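Local coordinates for protein putative antibiotic biosynthesis monooxygenase (PDB 3KKF) that is probably an antibiotic biosynthesis monooxygenase that binds calcium ions, although its substrate and reaction are not established, at residues Asn5-Ser10 / Leu58-Asp63; Arg11-Pro16 / Pro52-Ile57; Leu26-Glu31 / Phe76-Glu81. One frame throughout, in Å; residues are numbered along the deposited sequence. Where two conformers were deposited one is given.

Contact 1 of 3, residues Asn5-Ser10 / Leu58-Asp63. With CA (calcium ion), chain C; EDO (1,2-ethanediol), chain E.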
loop_
_atom_site.group_PDB
_atom_site.type_symbol
_atom_site.label_atom_id
_atom_site.label_comp_id
_atom_site.label_asym_id
_atom_site.label_seq_id
_atom_site.Cartn_x
_atom_site.Cartn_y
_atom_site.Cartn_z
ATOM N N ASN A 5 -12.805 -8.101 -3.751
ATOM C CA ASN A 5 -11.776 -8.180 -2.739
ATOM C C ASN A 5 -11.950 -7.033 -1.796
ATOM O O ASN A 5 -12.320 -5.907 -2.193
ATOM C CB ASN A 5 -10.328 -8.168 -3.284
ATOM C CG ASN A 5 -9.961 -9.410 -4.055
ATOM O OD1 ASN A 5 -10.637 -10.460 -3.974
ATOM N ND2 ASN A 5 -8.870 -9.311 -4.822
HETATM N N MSE A 6 -11.732 -7.310 -0.530
HETATM C CA MSE A 6 -11.751 -6.272 0.507
HETATM C C MSE A 6 -10.360 -5.696 0.580
HETATM O O MSE A 6 -9.420 -6.426 0.878
HETATM C CB MSE A 6 -12.133 -6.851 1.842
HETATM C CG MSE A 6 -12.060 -5.864 2.969
HETATM SE SE MSE A 6 -12.515 -6.648 4.681
HETATM C CE MSE A 6 -11.541 -5.381 5.773
ATOM N N VAL A 7 -10.227 -4.418 0.283
ATOM C CA VAL A 7 -8.965 -3.706 0.298
ATOM C C VAL A 7 -9.023 -2.647 1.393
ATOM O O VAL A 7 -10.009 -1.879 1.495
ATOM C CB VAL A 7 -8.671 -3.058 -1.083
ATOM C CG1 VAL A 7 -7.335 -2.319 -1.075
ATOM C CG2 VAL A 7 -8.690 -4.112 -2.194
ATOM N N ARG A 8 -7.995 -2.618 2.227
ATOM C CA ARG A 8 -7.936 -1.683 3.315
ATOM C C ARG A 8 -6.501 -1.262 3.592
ATOM O O ARG A 8 -5.549 -2.020 3.339
ATOM C CB ARG A 8 -8.534 -2.330 4.584
ATOM C CG ARG A 8 -8.790 -1.354 5.733
ATOM C CD ARG A 8 -9.601 -2.001 6.863
ATOM N NE ARG A 8 -8.774 -2.962 7.582
ATOM C CZ ARG A 8 -9.200 -3.663 8.634
ATOM N NH1 ARG A 8 -10.431 -3.496 9.091
ATOM N NH2 ARG A 8 -8.377 -4.517 9.242
ATOM N N LEU A 9 -6.335 -0.037 4.059
ATOM C CA LEU A 9 -5.064 0.424 4.591
ATOM C C LEU A 9 -5.213 0.559 6.080
ATOM O O LEU A 9 -6.179 1.187 6.572
ATOM C CB LEU A 9 -4.655 1.802 4.068
ATOM C CG LEU A 9 -4.436 1.944 2.599
ATOM C CD1 LEU A 9 -4.281 3.415 2.223
ATOM C CD2 LEU A 9 -3.192 1.163 2.187
ATOM N N SER A 10 -4.328 -0.068 6.811
ATOM C CA SER A 10 -4.216 0.167 8.261
ATOM C C SER A 10 -3.027 1.079 8.480
ATOM O O SER A 10 -1.928 0.790 7.996
ATOM C CB SER A 10 -4.011 -1.102 9.064
ATOM O OG SER A 10 -5.123 -1.934 9.102
ATOM N N LEU A 58 -0.935 -2.435 3.623
ATOM C CA LEU A 58 -1.903 -2.674 2.549
ATOM C C LEU A 58 -2.424 -4.089 2.763
ATOM O O LEU A 58 -1.687 -5.065 2.752
ATOM C CB LEU A 58 -1.253 -2.563 1.173
ATOM C CG LEU A 58 -2.162 -2.936 -0.019
ATOM C CD1 LEU A 58 -3.428 -2.063 -0.167
ATOM C CD2 LEU A 58 -1.351 -2.916 -1.312
ATOM N N GLU A 59 -3.714 -4.172 3.016
ATOM C CA GLU A 59 -4.430 -5.441 3.297
ATOM C C GLU A 59 -5.354 -5.768 2.165
ATOM O O GLU A 59 -6.175 -4.930 1.795
ATOM C CB GLU A 59 -5.314 -5.299 4.539
ATOM C CG GLU A 59 -4.669 -4.733 5.784
ATOM C CD GLU A 59 -5.752 -4.384 6.834
ATOM O OE1 GLU A 59 -6.314 -5.296 7.473
ATOM O OE2 GLU A 59 -6.048 -3.172 6.993
ATOM N N ILE A 60 -5.237 -6.978 1.603
ATOM C CA ILE A 60 -6.171 -7.411 0.559
ATOM C C ILE A 60 -6.668 -8.812 0.969
ATOM O O ILE A 60 -5.846 -9.749 1.128
ATOM C CB ILE A 60 -5.558 -7.451 -0.859
ATOM C CG1 ILE A 60 -4.971 -6.092 -1.249
ATOM C CG2 ILE A 60 -6.613 -7.922 -1.849
ATOM C CD1 ILE A 60 -4.196 -6.079 -2.587
ATOM N N TYR A 61 -7.979 -8.922 1.196
ATOM C CA TYR A 61 -8.625 -10.172 1.531
ATOM C C TYR A 61 -9.511 -10.579 0.370
ATOM O O TYR A 61 -10.056 -9.731 -0.342
ATOM C CB TYR A 61 -9.480 -10.033 2.811
ATOM C CG TYR A 61 -8.715 -9.488 3.990
ATOM C CD1 TYR A 61 -7.995 -10.325 4.808
ATOM C CD2 TYR A 61 -8.663 -8.116 4.255
ATOM C CE1 TYR A 61 -7.249 -9.829 5.887
ATOM C CE2 TYR A 61 -7.952 -7.613 5.310
ATOM C CZ TYR A 61 -7.229 -8.469 6.124
ATOM O OH TYR A 61 -6.506 -7.982 7.171
ATOM N N ALA A 62 -9.681 -11.887 0.158
ATOM C CA ALA A 62 -10.511 -12.361 -0.958
ATOM C C ALA A 62 -11.946 -11.834 -0.898
ATOM O O ALA A 62 -12.566 -11.600 -1.935
ATOM C CB ALA A 62 -10.523 -13.884 -0.990
ATOM N N ASP A 63 -12.454 -11.670 0.307
ATOM C CA ASP A 63 -13.821 -11.178 0.556
ATOM C C ASP A 63 -13.949 -10.884 2.055
ATOM O O ASP A 63 -12.972 -11.132 2.829
ATOM C CB ASP A 63 -14.893 -12.178 0.054
ATOM C CG ASP A 63 -14.666 -13.594 0.532
ATOM O OD1 ASP A 63 -14.195 -13.809 1.660
ATOM O OD2 ASP A 63 -15.007 -14.536 -0.234
HETATM CA CA CA C . -12.543 -11.891 -4.247
HETATM C C1 EDO E . -13.040 -4.589 -5.131
HETATM O O1 EDO E . -11.856 -4.229 -4.383
HETATM C C2 EDO E . -13.207 -3.748 -6.402
HETATM O O2 EDO E . -13.461 -2.405 -6.024
HETATM O O HOH W 1 -13.550 -13.951 -3.593
HETATM O O HOH W 2 -10.686 -13.333 -4.618
#
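Arg8 and Glu59 meet through complementary torsions: the arginine leaves with CG opposite its backbone N (chi1 -168°) and bends at chi3, while Glu59 turns CG beside its own N (chi1 -50°) and then runs extended. In this conformer of Glu59, one of two deposited, the guanidinium presents a side-on pair of nitrogens: Arg8 NE gives a nearly straight bond to Glu59 OE2 (2.8 Å), and Arg8 NH2 reaches the syn lone pair of Glu59 OE1 (2.8 Å). The guanidinium and carboxylate planes are 45° apart. Ser10 OG donates to Glu59 OE2 at 2.6 Å from the face of the carboxylate opposite to Arg8 NE, and Tyr61 OH takes the anti lone pair of Glu59 OE1 at 2.7 Å.

Beneath this network, strands 6-10 and 58-61 run antiparallel. Met6 pairs with Tyr61 and Arg8 with Glu59 as hydrogen-bonded pairs, Val7 with Ile60 and Leu9 with Leu58 as non-hydrogen-bonded ones. Met6, a selenomethionine, lies alongside Tyr61 with SE 4.1 Å from CD2, an oblique Met-aromatic contact. The sheet face of Val7, Leu9, Leu58 and Ile60 is apolar, with Leu58 CD1 4.0 Å from Val7 CG1, and packs on Tyr44 and Thr56 of the second subunit.

At the strand ends, Asn5 OD1 (2.4 Å) and Ala62 O (2.3 Å) bind the same calcium ion, which Gly1, Asn4 and two waters also ligate. In the conformer described, four donor groups from Arg8, Ser10 and Tyr61 hold the Glu59 carboxylate, two on each oxygen, so a buried acceptor has its hydrogen-bonding needs largely met.

Contact 2 of 3, residues Arg11-Pro16 / Pro52-Ile57. With CA (calcium ion), chain B.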
loop_
_atom_site.group_PDB
_atom_site.type_symbol
_atom_site.label_atom_id
_atom_site.label_comp_id
_atom_site.label_asym_id
_atom_site.label_seq_id
_atom_site.Cartn_x
_atom_site.Cartn_y
_atom_site.Cartn_z
ATOM N N ARG A 11 -3.234 2.189 9.164
ATOM C CA ARG A 11 -2.142 3.122 9.518
ATOM C C ARG A 11 -2.007 3.039 11.020
ATOM O O ARG A 11 -2.988 3.252 11.743
ATOM C CB ARG A 11 -2.428 4.548 9.053
ATOM C CG ARG A 11 -2.275 4.753 7.556
ATOM C CD ARG A 11 -2.722 6.115 7.132
ATOM N NE ARG A 11 -2.155 7.181 7.945
ATOM C CZ ARG A 11 -1.183 8.000 7.553
ATOM N NH1 ARG A 11 -0.661 7.880 6.354
ATOM N NH2 ARG A 11 -0.743 8.951 8.370
ATOM N N ILE A 12 -0.804 2.696 11.494
ATOM C CA ILE A 12 -0.563 2.462 12.900
ATOM C C ILE A 12 0.576 3.309 13.412
ATOM O O ILE A 12 1.568 3.512 12.702
ATOM C CB ILE A 12 -0.197 0.935 13.106
ATOM C CG1 ILE A 12 -1.162 0.018 12.285
ATOM C CG2 ILE A 12 -0.177 0.566 14.604
ATOM C CD1 ILE A 12 -0.715 -1.402 12.072
ATOM N N ILE A 13 0.425 3.840 14.628
ATOM C CA ILE A 13 1.523 4.512 15.313
ATOM C C ILE A 13 1.780 3.677 16.564
ATOM O O ILE A 13 0.877 3.465 17.381
ATOM C CB ILE A 13 1.242 5.966 15.707
ATOM C CG1 ILE A 13 0.963 6.807 14.452
ATOM C CG2 ILE A 13 2.452 6.540 16.486
ATOM C CD1 ILE A 13 0.562 8.268 14.744
ATOM N N ILE A 14 3.025 3.206 16.662
ATOM C CA ILE A 14 3.456 2.353 17.751
ATOM C C ILE A 14 4.320 3.125 18.750
ATOM O O ILE A 14 5.050 4.007 18.391
ATOM C CB ILE A 14 4.248 1.090 17.209
ATOM C CG1 ILE A 14 3.377 0.271 16.215
ATOM C CG2 ILE A 14 4.733 0.197 18.352
ATOM C CD1 ILE A 14 3.616 0.609 14.727
ATOM N N ASP A 15 4.159 2.797 20.028
ATOM C CA ASP A 15 4.974 3.390 21.081
ATOM C C ASP A 15 6.447 3.167 20.681
ATOM O O ASP A 15 6.881 2.027 20.528
ATOM C CB ASP A 15 4.658 2.720 22.414
ATOM C CG ASP A 15 5.324 3.395 23.581
ATOM O OD1 ASP A 15 6.355 4.081 23.388
ATOM O OD2 ASP A 15 4.828 3.228 24.715
ATOM N N PRO A 16 7.231 4.271 20.509
ATOM C CA PRO A 16 8.627 4.036 20.052
ATOM C C PRO A 16 9.470 3.080 20.873
ATOM O O PRO A 16 10.291 2.360 20.308
ATOM C CB PRO A 16 9.239 5.441 20.067
ATOM C CG PRO A 16 8.103 6.349 19.915
ATOM C CD PRO A 16 6.929 5.707 20.582
ATOM N N PRO A 52 10.072 5.445 11.900
ATOM C CA PRO A 52 9.914 3.994 11.830
ATOM C C PRO A 52 8.810 3.365 12.669
ATOM O O PRO A 52 8.438 2.212 12.413
ATOM C CB PRO A 52 11.332 3.474 12.197
ATOM C CG PRO A 52 11.861 4.535 13.046
ATOM C CD PRO A 52 11.407 5.797 12.412
ATOM N N ASN A 53 8.285 4.122 13.644
ATOM C CA ASN A 53 7.135 3.663 14.441
ATOM C C ASN A 53 5.776 3.974 13.788
ATOM O O ASN A 53 4.750 3.726 14.391
ATOM C CB ASN A 53 7.190 4.234 15.867
ATOM C CG ASN A 53 7.024 5.711 15.900
ATOM O OD1 ASN A 53 7.691 6.445 15.130
ATOM N ND2 ASN A 53 6.135 6.198 16.795
ATOM N N HIS A 54 5.824 4.542 12.590
ATOM C CA HIS A 54 4.626 4.785 11.765
ATOM C C HIS A 54 4.632 3.685 10.683
ATOM O O HIS A 54 5.471 3.675 9.799
ATOM C CB HIS A 54 4.646 6.162 11.132
ATOM C CG HIS A 54 4.409 7.276 12.096
ATOM N ND1 HIS A 54 3.472 8.256 11.871
ATOM C CD2 HIS A 54 4.947 7.550 13.306
ATOM C CE1 HIS A 54 3.470 9.102 12.890
ATOM N NE2 HIS A 54 4.347 8.693 13.774
ATOM N N VAL A 55 3.712 2.736 10.808
ATOM C CA VAL A 55 3.596 1.605 9.918
ATOM C C VAL A 55 2.257 1.675 9.132
ATOM O O VAL A 55 1.195 1.985 9.697
ATOM C CB VAL A 55 3.683 0.275 10.727
ATOM C CG1 VAL A 55 3.267 -0.952 9.880
ATOM C CG2 VAL A 55 5.093 0.113 11.335
ATOM N N THR A 56 2.320 1.422 7.830
ATOM C CA THR A 56 1.134 1.319 6.993
ATOM C C THR A 56 1.089 -0.084 6.428
ATOM O O THR A 56 2.123 -0.596 5.946
ATOM C CB THR A 56 1.150 2.350 5.857
ATOM O OG1 THR A 56 0.983 3.646 6.390
ATOM C CG2 THR A 56 -0.009 2.123 4.853
ATOM N N ILE A 57 -0.077 -0.731 6.496
ATOM C CA ILE A 57 -0.241 -2.045 5.929
ATOM C C ILE A 57 -1.312 -2.005 4.824
ATOM O O ILE A 57 -2.451 -1.590 5.071
ATOM C CB ILE A 57 -0.670 -3.117 6.997
ATOM C CG1 ILE A 57 0.206 -3.029 8.256
ATOM C CG2 ILE A 57 -0.623 -4.538 6.391
ATOM C CD1 ILE A 57 -0.142 -4.015 9.298
HETATM CA CA CA B . 6.798 6.042 24.821
HETATM O O HOH W 3 -0.016 5.834 4.950
HETATM O O HOH W 4 6.343 4.189 26.327
HETATM O O HOH W 5 7.370 7.539 26.442
#
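Ile13 stands beside His54, and its atoms can be followed outward from CB, where the side chain forks on the sheet face that Arg11 and Thr56 share. On one branch, Ile13 CG2 lies 3.7 Å from Asn53 ND2. The other branch places CG1 beside the backbone N, over the centre of the imidazole: Ile13 CG1 is 3.8 Å from the His54 ring centroid and 13° off the ring normal, a CH-pi contact. Beyond it, Ile13 CD1 comes to 3.5 Å from His54 CE1.

The backbones here are neighbouring central strands of the antiparallel sheet, in the alpha+beta fold of the dimeric alpha/beta-barrel clan. Ile12 and Val55 form a hydrogen-bonded pair flanked by the non-hydrogen-bonded pairs Arg11 with Thr56 and Ile13 with His54.

Past His54 the pairing continues through a side chain as well as the backbone. Ile14 N donates to Asn53 O at 2.9 Å, and Asn53 ND2 returns a bond to Ile14 O, also 2.9 Å. The amide gets there because Asn53 CG takes the crowded position between N and carbonyl carbon (chi1 66°); the acceptor lies in the amide plane. Pro16 CG rests 3.7 Å from Asn53 ND2. Where the strand has ended, Asp15 OD1, in one of two deposited conformers, binds a calcium ion at 2.5 Å, with Glu17 and two waters as further ligands.

Contact 3 of 3, residues Leu26-Glu31 / Phe76-Glu81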
loop_
_atom_site.group_PDB
_atom_site.type_symbol
_atom_site.label_atom_id
_atom_site.label_comp_id
_atom_site.label_asym_id
_atom_site.label_seq_id
_atom_site.Cartn_x
_atom_site.Cartn_y
_atom_site.Cartn_z
ATOM N N LEU A 26 4.281 -8.572 14.673
ATOM C CA LEU A 26 3.658 -8.304 13.383
ATOM C C LEU A 26 4.206 -9.174 12.261
ATOM O O LEU A 26 3.444 -9.759 11.477
ATOM C CB LEU A 26 3.792 -6.824 13.009
ATOM C CG LEU A 26 3.168 -6.444 11.657
ATOM C CD1 LEU A 26 1.675 -6.706 11.613
ATOM C CD2 LEU A 26 3.437 -4.969 11.323
ATOM N N LYS A 27 5.536 -9.278 12.158
ATOM C CA LYS A 27 6.147 -10.063 11.097
ATOM C C LYS A 27 5.736 -11.516 11.189
ATOM O O LYS A 27 5.388 -12.141 10.194
ATOM C CB LYS A 27 7.677 -9.928 11.103
ATOM C CG LYS A 27 8.341 -10.589 9.894
ATOM C CD LYS A 27 9.894 -10.504 9.931
ATOM C CE LYS A 27 10.496 -11.162 8.725
ATOM N N GLU A 28 5.750 -12.065 12.389
ATOM C CA GLU A 28 5.321 -13.440 12.584
ATOM C C GLU A 28 3.865 -13.633 12.162
ATOM O O GLU A 28 3.528 -14.588 11.458
ATOM C CB GLU A 28 5.492 -13.853 14.059
ATOM C CG GLU A 28 4.928 -15.249 14.399
ATOM C CD GLU A 28 5.171 -15.602 15.845
ATOM O OE1 GLU A 28 4.637 -14.919 16.731
ATOM O OE2 GLU A 28 5.942 -16.567 16.094
ATOM N N GLU A 29 2.998 -12.722 12.578
ATOM C CA GLU A 29 1.589 -12.889 12.277
ATOM C C GLU A 29 1.315 -12.778 10.757
ATOM O O GLU A 29 0.508 -13.534 10.218
ATOM C CB GLU A 29 0.735 -11.934 13.109
ATOM C CG GLU A 29 -0.761 -12.279 13.144
ATOM C CD GLU A 29 -1.558 -11.700 12.027
ATOM O OE1 GLU A 29 -1.141 -10.667 11.403
ATOM O OE2 GLU A 29 -2.649 -12.235 11.795
ATOM N N ILE A 30 2.014 -11.897 10.075
ATOM C CA ILE A 30 1.877 -11.780 8.605
ATOM C C ILE A 30 2.389 -13.048 7.927
ATOM O O ILE A 30 1.732 -13.580 7.026
ATOM C CB ILE A 30 2.573 -10.524 8.077
ATOM C CG1 ILE A 30 1.798 -9.278 8.537
ATOM C CG2 ILE A 30 2.717 -10.581 6.540
ATOM C CD1 ILE A 30 2.417 -7.970 8.070
ATOM N N GLU A 31 3.546 -13.544 8.362
ATOM C CA GLU A 31 4.103 -14.771 7.775
ATOM C C GLU A 31 3.155 -15.945 7.939
ATOM O O GLU A 31 2.919 -16.704 6.983
ATOM C CB GLU A 31 5.448 -15.122 8.406
ATOM C CG GLU A 31 6.607 -14.214 8.017
ATOM C CD GLU A 31 7.862 -14.417 8.903
ATOM O OE1 GLU A 31 7.735 -14.984 10.022
ATOM O OE2 GLU A 31 8.954 -13.974 8.484
ATOM N N PHE A 76 -3.693 -14.302 14.648
ATOM C CA PHE A 76 -4.127 -12.910 14.753
ATOM C C PHE A 76 -4.324 -12.536 16.231
ATOM O O PHE A 76 -3.929 -11.452 16.653
ATOM C CB PHE A 76 -5.422 -12.647 13.973
ATOM C CG PHE A 76 -5.845 -11.220 14.037
ATOM C CD1 PHE A 76 -5.198 -10.268 13.276
ATOM C CD2 PHE A 76 -6.821 -10.809 14.936
ATOM C CE1 PHE A 76 -5.551 -8.943 13.359
ATOM C CE2 PHE A 76 -7.176 -9.462 15.019
ATOM C CZ PHE A 76 -6.533 -8.545 14.227
ATOM N N LYS A 77 -4.927 -13.431 17.013
ATOM C CA LYS A 77 -5.172 -13.218 18.473
ATOM C C LYS A 77 -3.864 -12.923 19.218
ATOM O O LYS A 77 -3.792 -12.031 20.062
ATOM C CB LYS A 77 -5.834 -14.491 19.091
ATOM C CG LYS A 77 -6.171 -14.422 20.645
ATOM C CD LYS A 77 -6.658 -15.809 21.184
ATOM C CE LYS A 77 -7.330 -15.720 22.555
ATOM N NZ LYS A 77 -8.717 -15.156 22.466
ATOM N N LYS A 78 -2.851 -13.724 18.924
ATOM C CA LYS A 78 -1.542 -13.553 19.589
ATOM C C LYS A 78 -1.019 -12.135 19.315
ATOM O O LYS A 78 -0.560 -11.455 20.222
ATOM C CB LYS A 78 -0.522 -14.580 19.073
ATOM C CG LYS A 78 0.894 -14.354 19.649
ATOM C CD LYS A 78 1.881 -15.343 19.190
ATOM C CE LYS A 78 3.254 -15.020 19.774
ATOM N NZ LYS A 78 4.326 -15.925 19.294
ATOM N N TYR A 79 -1.068 -11.713 18.049
ATOM C CA TYR A 79 -0.641 -10.375 17.661
ATOM C C TYR A 79 -1.476 -9.274 18.311
ATOM O O TYR A 79 -0.932 -8.320 18.877
ATOM C CB TYR A 79 -0.709 -10.252 16.126
ATOM C CG TYR A 79 -0.702 -8.849 15.597
ATOM C CD1 TYR A 79 0.424 -8.049 15.664
ATOM C CD2 TYR A 79 -1.819 -8.328 14.966
ATOM C CE1 TYR A 79 0.413 -6.738 15.183
ATOM C CE2 TYR A 79 -1.816 -7.037 14.461
ATOM C CZ TYR A 79 -0.712 -6.245 14.580
ATOM O OH TYR A 79 -0.709 -4.962 14.087
ATOM N N LYS A 80 -2.803 -9.383 18.211
ATOM C CA LYS A 80 -3.696 -8.346 18.734
ATOM C C LYS A 80 -3.527 -8.189 20.265
ATOM O O LYS A 80 -3.409 -7.070 20.771
ATOM C CB LYS A 80 -5.172 -8.679 18.341
ATOM C CG LYS A 80 -6.202 -7.568 18.655
ATOM C CD LYS A 80 -6.038 -6.345 17.736
ATOM C CE LYS A 80 -7.136 -5.295 18.010
ATOM N NZ LYS A 80 -6.908 -4.006 17.306
ATOM N N GLU A 81 -3.495 -9.299 20.985
ATOM C CA GLU A 81 -3.304 -9.274 22.462
ATOM C C GLU A 81 -1.878 -8.861 22.862
ATOM O O GLU A 81 -1.680 -8.077 23.823
ATOM C CB GLU A 81 -3.656 -10.639 23.066
ATOM C CG GLU A 81 -5.128 -10.976 22.915
ATOM C CD GLU A 81 -5.553 -12.314 23.550
ATOM O OE1 GLU A 81 -4.693 -13.144 23.968
ATOM O OE2 GLU A 81 -6.780 -12.532 23.615
#
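Glu28 OE1 accepts a salt-bridging hydrogen bond from Lys78 NZ at 2.8 Å, met on the syn side of the carboxylate and somewhat out of its plane. Extended beyond CG, both chains span the gap between helices 26-31 and 76-81 and cross at about a right angle where they meet. Lys78 CE follows at 3.3 Å from Glu28 OE1. The same NZ also bonds to a hexaethylene glycol molecule, probably from the crystallisation liquor.

The helices are nearly antiparallel, with segment axes 9.3 Å apart at their closest. The middle of the interface belongs to Glu29, in one of two deposited conformers. Its first torsion puts CG opposite the backbone N (chi1 -165°) and sets it against Tyr79: Glu29 CG is 3.6 Å from Tyr79 CB. A bend at chi2 (-87°) then turns the carboxylate toward Phe76, where Glu29 OE2 sits at the ring edge, 3.5 Å from Phe76 CD1 and 3.4 Å from Phe76 CA, the two planes 76° apart. Leu26 lies alongside Tyr79 and points the same way, with CD1 3.8 Å from CE1, in an oblique approach to the ring. The hydroxyl of Tyr79 finds its polar partner on helix 19-36 itself, in Tyr22 OH.

These helices cover one face of the sheet; on the flank of 26-31, Leu26 and Ile30 pack on Leu98 and Ile99 of the second subunit. An oxygen of Glu29 at the hydrogen-bearing edge of Phe76, close to the start of helix 74-83, would probably be in a mildly favourable electrostatic setting, whereas the Glu28-Lys78 salt bridge lies on the more solvent-accessible side of the helix pair.

Overall arrangement
From the N terminus, strand 6-14 supplies the first segments of contacts 1 and 2, and helix 19-36 follows with that of contact 3. The chain returns along strand 54-61, where 52-57 closes contact 2 and 58-63 then closes the wider loop of contact 1; contact 2 is therefore nested inside contact 1. Helix 74-83 comes back last to 26-31, so contact 3 crosses both. Contacts 1 and 2 form one continuous strand pairing, joined by a probable hydrogen bond from Ile57 N to Ser10 O (2.8 Å). Contact 3 fastens the helical layer and rests on contact 2, with Leu26 CD1 4.0 Å from Ile57 CD1, but does not touch contact 1.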